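Local coordinates for protein 1,3,6,8-tetrahydroxynaphthalene synthase (Streptomyces coelicolor, PDB 1U0M) that catalyses the iterative condensation of five malonyl-CoA units and the cyclisation of the resulting pentaketide to 1,3,6,8-tetrahydroxynaphthalene, a step in melanin biosynthesis, at residues Val108-Ser113 and Ala168-Cys173; Ala152-His157 and Thr346-Leu351. All blocks are in the same frame, centred on the assembly; numbering follows the deposited sequence.

Interaction 1 of 2, residues Val108-Ser113 and Ala168-Cys173; sequences VIIYVS and ALIVAC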
ATOM      1  N   VAL A 108      -0.671 -14.383  -5.576  1.00 56.71           N
ATOM      2  CA  VAL A 108      -0.678 -13.022  -5.069  1.00 55.15           C
ATOM      3  C   VAL A 108       0.186 -12.078  -5.891  1.00 54.86           C
ATOM      4  O   VAL A 108       1.330 -12.397  -6.221  1.00 55.74           O
ATOM      5  CB  VAL A 108      -0.168 -12.986  -3.611  1.00 56.14           C
ATOM      6  CG1 VAL A 108       1.238 -13.550  -3.551  1.00 55.13           C
ATOM      7  CG2 VAL A 108      -0.177 -11.560  -3.076  1.00 55.31           C
ATOM      8  N   ILE A 109      -0.372 -10.921  -6.234  1.00 53.15           N
ATOM      9  CA  ILE A 109       0.372  -9.908  -6.971  1.00 50.38           C
ATOM     10  C   ILE A 109       0.797  -8.845  -5.966  1.00 49.39           C
ATOM     11  O   ILE A 109       0.025  -8.459  -5.088  1.00 48.03           O
ATOM     12  CB  ILE A 109      -0.470  -9.223  -8.058  1.00 49.37           C
ATOM     13  CG1 ILE A 109      -0.836 -10.226  -9.152  1.00 48.93           C
ATOM     14  CG2 ILE A 109       0.315  -8.061  -8.646  1.00 48.96           C
ATOM     15  CD1 ILE A 109      -1.516  -9.606 -10.359  1.00 46.61           C
ATOM     16  N   ILE A 110       2.033  -8.386  -6.092  1.00 48.57           N
ATOM     17  CA  ILE A 110       2.562  -7.371  -5.204  1.00 46.91           C
ATOM     18  C   ILE A 110       3.040  -6.228  -6.083  1.00 45.46           C
ATOM     19  O   ILE A 110       4.131  -6.276  -6.654  1.00 44.42           O
ATOM     20  CB  ILE A 110       3.715  -7.938  -4.375  1.00 47.43           C
ATOM     21  CG1 ILE A 110       3.271  -9.261  -3.741  1.00 48.94           C
ATOM     22  CG2 ILE A 110       4.100  -6.959  -3.281  1.00 48.73           C
ATOM     23  CD1 ILE A 110       4.365  -9.983  -2.968  1.00 51.65           C
ATOM     24  N   TYR A 111       2.205  -5.199  -6.190  1.00 43.77           N
ATOM     25  CA  TYR A 111       2.504  -4.046  -7.030  1.00 41.50           C
ATOM     26  C   TYR A 111       3.040  -2.861  -6.236  1.00 40.53           C
ATOM     27  O   TYR A 111       2.329  -2.303  -5.396  1.00 41.01           O
ATOM     28  CB  TYR A 111       1.235  -3.633  -7.778  1.00 42.10           C
ATOM     29  CG  TYR A 111       1.452  -2.611  -8.884  1.00 44.26           C
ATOM     30  CD1 TYR A 111       1.699  -3.016 -10.198  1.00 43.31           C
ATOM     31  CD2 TYR A 111       1.398  -1.242  -8.616  1.00 42.72           C
ATOM     32  CE1 TYR A 111       1.880  -2.082 -11.214  1.00 44.84           C
ATOM     33  CE2 TYR A 111       1.579  -0.307  -9.624  1.00 44.24           C
ATOM     34  CZ  TYR A 111       1.816  -0.731 -10.919  1.00 45.45           C
ATOM     35  OH  TYR A 111       1.965   0.201 -11.918  1.00 48.36           O
ATOM     36  N   VAL A 112       4.287  -2.471  -6.497  1.00 39.29           N
ATOM     37  CA  VAL A 112       4.866  -1.328  -5.792  1.00 38.44           C
ATOM     38  C   VAL A 112       5.217  -0.149  -6.699  1.00 38.32           C
ATOM     39  O   VAL A 112       5.846  -0.296  -7.747  1.00 38.86           O
ATOM     40  CB  VAL A 112       6.110  -1.729  -4.986  1.00 36.83           C
ATOM     41  CG1 VAL A 112       5.727  -2.789  -3.980  1.00 37.17           C
ATOM     42  CG2 VAL A 112       7.203  -2.227  -5.910  1.00 37.14           C
ATOM     43  N   SER A 113       4.784   1.028  -6.276  1.00 37.19           N
ATOM     44  CA  SER A 113       5.025   2.260  -7.009  1.00 35.49           C
ATOM     45  C   SER A 113       4.722   3.451  -6.124  1.00 32.83           C
ATOM     46  O   SER A 113       3.708   3.472  -5.431  1.00 35.20           O
ATOM     47  CB  SER A 113       4.135   2.324  -8.242  1.00 35.15           C
ATOM     48  OG  SER A 113       4.172   3.628  -8.795  1.00 37.94           O
ATOM     49  N   ALA A 168       4.244 -16.007  -6.029  1.00 63.34           N
ATOM     50  CA  ALA A 168       3.919 -14.586  -5.985  1.00 60.07           C
ATOM     51  C   ALA A 168       4.552 -13.824  -7.142  1.00 57.15           C
ATOM     52  O   ALA A 168       5.627 -14.176  -7.621  1.00 57.64           O
ATOM     53  CB  ALA A 168       4.374 -13.994  -4.658  1.00 60.54           C
ATOM     54  N   LEU A 169       3.869 -12.783  -7.599  1.00 54.42           N
ATOM     55  CA  LEU A 169       4.377 -11.959  -8.682  1.00 50.63           C
ATOM     56  C   LEU A 169       4.692 -10.563  -8.171  1.00 50.23           C
ATOM     57  O   LEU A 169       3.803  -9.837  -7.725  1.00 49.84           O
ATOM     58  CB  LEU A 169       3.361 -11.855  -9.819  1.00 47.68           C
ATOM     59  CG  LEU A 169       3.806 -10.923 -10.962  1.00 46.26           C
ATOM     60  CD1 LEU A 169       5.090 -11.451 -11.593  1.00 42.97           C
ATOM     61  CD2 LEU A 169       2.701 -10.805 -12.004  1.00 45.04           C
ATOM     62  N   ILE A 170       5.964 -10.191  -8.239  1.00 49.07           N
ATOM     63  CA  ILE A 170       6.388  -8.876  -7.795  1.00 46.92           C
ATOM     64  C   ILE A 170       6.533  -7.951  -8.986  1.00 46.27           C
ATOM     65  O   ILE A 170       7.277  -8.250  -9.921  1.00 46.95           O
ATOM     66  CB  ILE A 170       7.735  -8.938  -7.089  1.00 46.74           C
ATOM     67  CG1 ILE A 170       7.638  -9.852  -5.870  1.00 46.41           C
ATOM     68  CG2 ILE A 170       8.163  -7.542  -6.679  1.00 47.07           C
ATOM     69  CD1 ILE A 170       8.928  -9.993  -5.131  1.00 44.32           C
ATOM     70  N   VAL A 171       5.816  -6.834  -8.958  1.00 45.13           N
ATOM     71  CA  VAL A 171       5.891  -5.853 -10.035  1.00 43.44           C
ATOM     72  C   VAL A 171       6.257  -4.494  -9.476  1.00 42.01           C
ATOM     73  O   VAL A 171       5.607  -3.994  -8.568  1.00 42.62           O
ATOM     74  CB  VAL A 171       4.560  -5.698 -10.783  1.00 42.92           C
ATOM     75  CG1 VAL A 171       4.702  -4.634 -11.856  1.00 41.07           C
ATOM     76  CG2 VAL A 171       4.151  -7.020 -11.397  1.00 44.29           C
ATOM     77  N   ALA A 172       7.316  -3.911 -10.021  1.00 41.89           N
ATOM     78  CA  ALA A 172       7.767  -2.594  -9.605  1.00 38.46           C
ATOM     79  C   ALA A 172       7.623  -1.659 -10.810  1.00 38.90           C
ATOM     80  O   ALA A 172       8.165  -1.917 -11.877  1.00 40.41           O
ATOM     81  CB  ALA A 172       9.216  -2.666  -9.149  1.00 39.61           C
ATOM     82  N   CYS A 173       6.882  -0.576 -10.641  1.00 37.75           N
ATOM     83  CA  CYS A 173       6.681   0.377 -11.726  1.00 37.99           C
ATOM     84  C   CYS A 173       7.020   1.766 -11.210  1.00 35.26           C
ATOM     85  O   CYS A 173       6.324   2.296 -10.352  1.00 35.25           O
ATOM     86  CB  CYS A 173       5.227   0.329 -12.201  1.00 37.52           C
ATOM     87  SG  CYS A 173       4.907   1.272 -13.691  1.00 41.05           S
TER
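Leu-169 O takes the shortest hydrogen bond of this contact, 2.8 Å from Ile-110 N. The same oxygen also receives a CA-H...O contact from Ile-109 CA at 3.5 Å. The bond joins two parallel strands in the N-terminal half of the thiolase fold, with Ile-109 level with Leu-169 and Tyr-111 level with Val-171. Five backbone hydrogen bonds join the strands, the first given by Leu-169 N to Val-108 O and the last by Cys-173 N to Val-112 O, at 3.1 Å. The donors alternate between the two strands.

Side chains alternate between two helical layers. Val-108, Ile-110, Ala-168 and Ile-170 face helix 148-162. Leu-169 and Val-171 face helix 73-99. On the first side Val-108 CG1 presses on Ala-168 CB at 3.4 Å, closer than usual for two carbons. A chi1 of 59° turns this branch, and not CG2, onto the alanine methyl. Farther along this side, Val-112 CG2 rests 3.8 Å from Ala-172 CB.

On the other side the Tyr-111 ring lies obliquely along the neighbouring strand. Its CD1 meets Val-171 CG1 at 3.8 Å, and both CG1 and the ring's CG are anti to their own backbone N. Every residue of the contact is buried, so the strands form part of the core.

At the C-terminal end the polar groups meet. Tyr-80, from helix 73-99, is hydrogen-bonded to Ser-113 OG and more weakly to Tyr-111 OH. Ser-113 OG also lies 3.0 Å from Cys-173 O, at best a weak hydrogen bond. The Tyr-111 hydroxyl reaches over to the neighbouring strand, with OH 3.3 Å from Cys-173 CB.

Interaction 2 of 2, residues Ala152-His157 and Thr346-Leu351; sequences AINRAH and TAEMSL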
ATOM      1  N   ALA A 152       8.720  -5.840  -1.111  1.00 46.18           N
ATOM      2  CA  ALA A 152       7.900  -6.710  -1.941  1.00 47.04           C
ATOM      3  C   ALA A 152       8.433  -8.131  -1.807  1.00 48.46           C
ATOM      4  O   ALA A 152       7.672  -9.087  -1.638  1.00 46.72           O
ATOM      5  CB  ALA A 152       7.957  -6.260  -3.388  1.00 46.97           C
ATOM      6  N   ILE A 153       9.753  -8.255  -1.884  1.00 50.57           N
ATOM      7  CA  ILE A 153      10.413  -9.543  -1.756  1.00 51.61           C
ATOM      8  C   ILE A 153      10.014 -10.151  -0.427  1.00 51.93           C
ATOM      9  O   ILE A 153       9.429 -11.228  -0.380  1.00 52.77           O
ATOM     10  CB  ILE A 153      11.938  -9.381  -1.799  1.00 51.49           C
ATOM     11  CG1 ILE A 153      12.373  -8.991  -3.216  1.00 51.06           C
ATOM     12  CG2 ILE A 153      12.612 -10.669  -1.343  1.00 52.68           C
ATOM     13  CD1 ILE A 153      13.800  -8.470  -3.309  1.00 49.76           C
ATOM     14  N   ASN A 154      10.323  -9.446   0.654  1.00 52.29           N
ATOM     15  CA  ASN A 154       9.995  -9.920   1.988  1.00 52.64           C
ATOM     16  C   ASN A 154       8.537 -10.318   2.132  1.00 53.73           C
ATOM     17  O   ASN A 154       8.201 -11.127   2.989  1.00 55.30           O
ATOM     18  CB  ASN A 154      10.346  -8.857   3.029  1.00 51.25           C
ATOM     19  CG  ASN A 154      11.827  -8.621   3.123  1.00 49.49           C
ATOM     20  OD1 ASN A 154      12.610  -9.300   2.462  1.00 49.03           O
ATOM     21  ND2 ASN A 154      12.230  -7.663   3.947  1.00 48.11           N
ATOM     22  N   ARG A 155       7.665  -9.761   1.298  1.00 55.36           N
ATOM     23  CA  ARG A 155       6.249 -10.109   1.387  1.00 56.49           C
ATOM     24  C   ARG A 155       5.957 -11.371   0.605  1.00 56.20           C
ATOM     25  O   ARG A 155       5.324 -12.292   1.117  1.00 56.43           O
ATOM     26  CB  ARG A 155       5.346  -8.975   0.874  1.00 55.32           C
ATOM     27  CG  ARG A 155       5.233  -7.770   1.791  1.00 55.31           C
ATOM     28  CD  ARG A 155       5.325  -8.154   3.258  1.00 55.12           C
ATOM     29  NE  ARG A 155       6.589  -7.702   3.839  1.00 54.24           N
ATOM     30  CZ  ARG A 155       7.140  -8.220   4.932  1.00 52.98           C
ATOM     31  NH1 ARG A 155       6.543  -9.216   5.571  1.00 53.10           N
ATOM     32  NH2 ARG A 155       8.291  -7.742   5.383  1.00 51.59           N
ATOM     33  N   ALA A 156       6.407 -11.408  -0.643  1.00 57.28           N
ATOM     34  CA  ALA A 156       6.192 -12.577  -1.485  1.00 59.10           C
ATOM     35  C   ALA A 156       6.741 -13.790  -0.741  1.00 60.95           C
ATOM     36  O   ALA A 156       6.223 -14.899  -0.852  1.00 61.66           O
ATOM     37  CB  ALA A 156       6.910 -12.398  -2.801  1.00 57.90           C
ATOM     38  N   HIS A 157       7.793 -13.545   0.027  1.00 62.72           N
ATOM     39  CA  HIS A 157       8.465 -14.555   0.825  1.00 64.34           C
ATOM     40  C   HIS A 157       7.521 -15.006   1.942  1.00 64.93           C
ATOM     41  O   HIS A 157       7.065 -16.154   1.964  1.00 66.64           O
ATOM     42  CB  HIS A 157       9.742 -13.933   1.399  1.00 66.39           C
ATOM     43  CG  HIS A 157      10.582 -14.872   2.205  1.00 68.81           C
ATOM     44  ND1 HIS A 157      10.071 -15.632   3.233  1.00 70.56           N
ATOM     45  CD2 HIS A 157      11.915 -15.112   2.187  1.00 69.02           C
ATOM     46  CE1 HIS A 157      11.053 -16.294   3.820  1.00 70.18           C
ATOM     47  NE2 HIS A 157      12.183 -15.994   3.204  1.00 68.80           N
ATOM     48  N   THR A 346      13.367   3.185   6.360  1.00 46.80           N
ATOM     49  CA  THR A 346      13.159   1.747   6.415  1.00 46.90           C
ATOM     50  C   THR A 346      14.191   0.955   5.634  1.00 47.97           C
ATOM     51  O   THR A 346      14.754   1.432   4.652  1.00 44.99           O
ATOM     52  CB  THR A 346      11.780   1.363   5.881  1.00 47.28           C
ATOM     53  OG1 THR A 346      10.773   2.028   6.654  1.00 50.96           O
ATOM     54  CG2 THR A 346      11.571  -0.141   5.977  1.00 47.12           C
ATOM     55  N   ALA A 347      14.417  -0.275   6.090  1.00 49.41           N
ATOM     56  CA  ALA A 347      15.366  -1.176   5.468  1.00 49.85           C
ATOM     57  C   ALA A 347      14.757  -2.569   5.385  1.00 50.35           C
ATOM     58  O   ALA A 347      14.502  -3.204   6.408  1.00 49.77           O
ATOM     59  CB  ALA A 347      16.653  -1.213   6.286  1.00 50.43           C
ATOM     60  N   GLU A 348      14.495  -3.029   4.169  1.00 50.33           N
ATOM     61  CA  GLU A 348      13.948  -4.359   3.988  1.00 53.85           C
ATOM     62  C   GLU A 348      15.111  -5.251   3.572  1.00 55.14           C
ATOM     63  O   GLU A 348      15.534  -5.253   2.417  1.00 55.54           O
ATOM     64  CB  GLU A 348      12.848  -4.359   2.923  1.00 53.56           C
ATOM     65  CG  GLU A 348      11.571  -3.624   3.340  1.00 55.91           C
ATOM     66  CD  GLU A 348      10.838  -4.296   4.496  1.00 56.30           C
ATOM     67  OE1 GLU A 348      11.415  -4.385   5.595  1.00 57.86           O
ATOM     68  OE2 GLU A 348       9.684  -4.737   4.307  1.00 57.26           O
ATOM     69  N   MET A 349      15.633  -5.994   4.542  1.00 57.60           N
ATOM     70  CA  MET A 349      16.763  -6.891   4.336  1.00 58.35           C
ATOM     71  C   MET A 349      16.288  -8.317   4.091  1.00 59.45           C
ATOM     72  O   MET A 349      15.248  -8.727   4.596  1.00 61.08           O
ATOM     73  CB  MET A 349      17.672  -6.835   5.566  1.00 56.05           C
ATOM     74  CG  MET A 349      18.142  -5.433   5.878  1.00 55.32           C
ATOM     75  SD  MET A 349      18.611  -5.151   7.597  1.00 57.75           S
ATOM     76  CE  MET A 349      16.993  -4.870   8.353  1.00 52.36           C
ATOM     77  N   SER A 350      17.057  -9.069   3.315  1.00 62.00           N
ATOM     78  CA  SER A 350      16.715 -10.450   2.995  1.00 64.06           C
ATOM     79  C   SER A 350      17.976 -11.303   2.788  1.00 65.95           C
ATOM     80  O   SER A 350      18.824 -10.974   1.960  1.00 66.55           O
ATOM     81  CB  SER A 350      15.851 -10.478   1.731  1.00 62.77           C
ATOM     82  OG  SER A 350      15.523 -11.801   1.360  1.00 64.88           O
ATOM     83  N   LEU A 351      18.099 -12.389   3.552  1.00 67.33           N
ATOM     84  CA  LEU A 351      19.245 -13.294   3.441  1.00 67.66           C
ATOM     85  C   LEU A 351      18.827 -14.553   2.677  1.00 68.84           C
ATOM     86  O   LEU A 351      17.763 -15.111   2.934  1.00 68.77           O
ATOM     87  CB  LEU A 351      19.765 -13.668   4.840  1.00 67.51           C
ATOM     88  CG  LEU A 351      20.389 -12.561   5.707  1.00 66.47           C
ATOM     89  CD1 LEU A 351      20.785 -13.116   7.078  1.00 66.28           C
ATOM     90  CD2 LEU A 351      21.600 -11.980   4.995  1.00 64.92           C
TER
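Asn-154 and Met-349 make the main polar link between helix 148-162 and strand 346-355. The helix is one of the two buried helices in the central layer of the thiolase fold. It begins just after Cys-146, the active-site residue by similarity. The side of it that carries Ala-152 and Ala-156 packs on strand 167-175, while Asn-154 turns to the C-terminal half.

The hydrogen bond runs from Asn-154 ND2 to Met-349 O, 3.3 Å away. It is bent, with an angle of 137° at the hydrogen. The donor stands well above the carbonyl plane, 47° out of it. Asn-154 OD1 is nearly as close to this oxygen, but both are acceptors and no bond forms between them.

The charged contact is longer. Arg-155 NH2 and Glu-348 OE2 form a weak salt bridge at 3.5 Å. OE2 meets the guanidinium at its edge, and the two flat groups are only 22° apart. The arginine chain bends at chi2 and chi3 to bring NH2 there. Its stronger partner is Asp-158, which holds NH1. Arg-137 of the second subunit comes close to the same NH2.

The remaining contacts are van der Waals. The amide of Asn-154 is wedged against the strand, with ND2 3.5 Å from Glu-348 CB and OD1 3.5 Å from Ser-350 CB. Ile-153 CG2 touches Ser-350 OG loosely, at 4.1 Å.

All the touching residues are buried. The long polar bonds imply a modest direct grip, and Glu-348 and Asp-158 together probably offset the positive charge that Arg-155 brings to the subunit interface.

Overall arrangement
From the N terminus, strand 108-112 comes first. The chain then passes through helix 122-129 and strand 137-141 into helix 148-162, and returns in strand 167-175, where interaction 1 closes a loop of 54 residues. Interaction 2 opens on that helix, inside the loop, and closes 188 residues later on strand 346-355. The two contacts therefore cross rather than nest. They also touch directly: Ala-152 and Ala-156 of the helix pack on Ile-110, Ala-168 and Ile-170. Helix 148-162, in the central layer, thus joins the N-terminal strands of interaction 1 to the C-terminal strand of interaction 2, across the two halves of the thiolase fold.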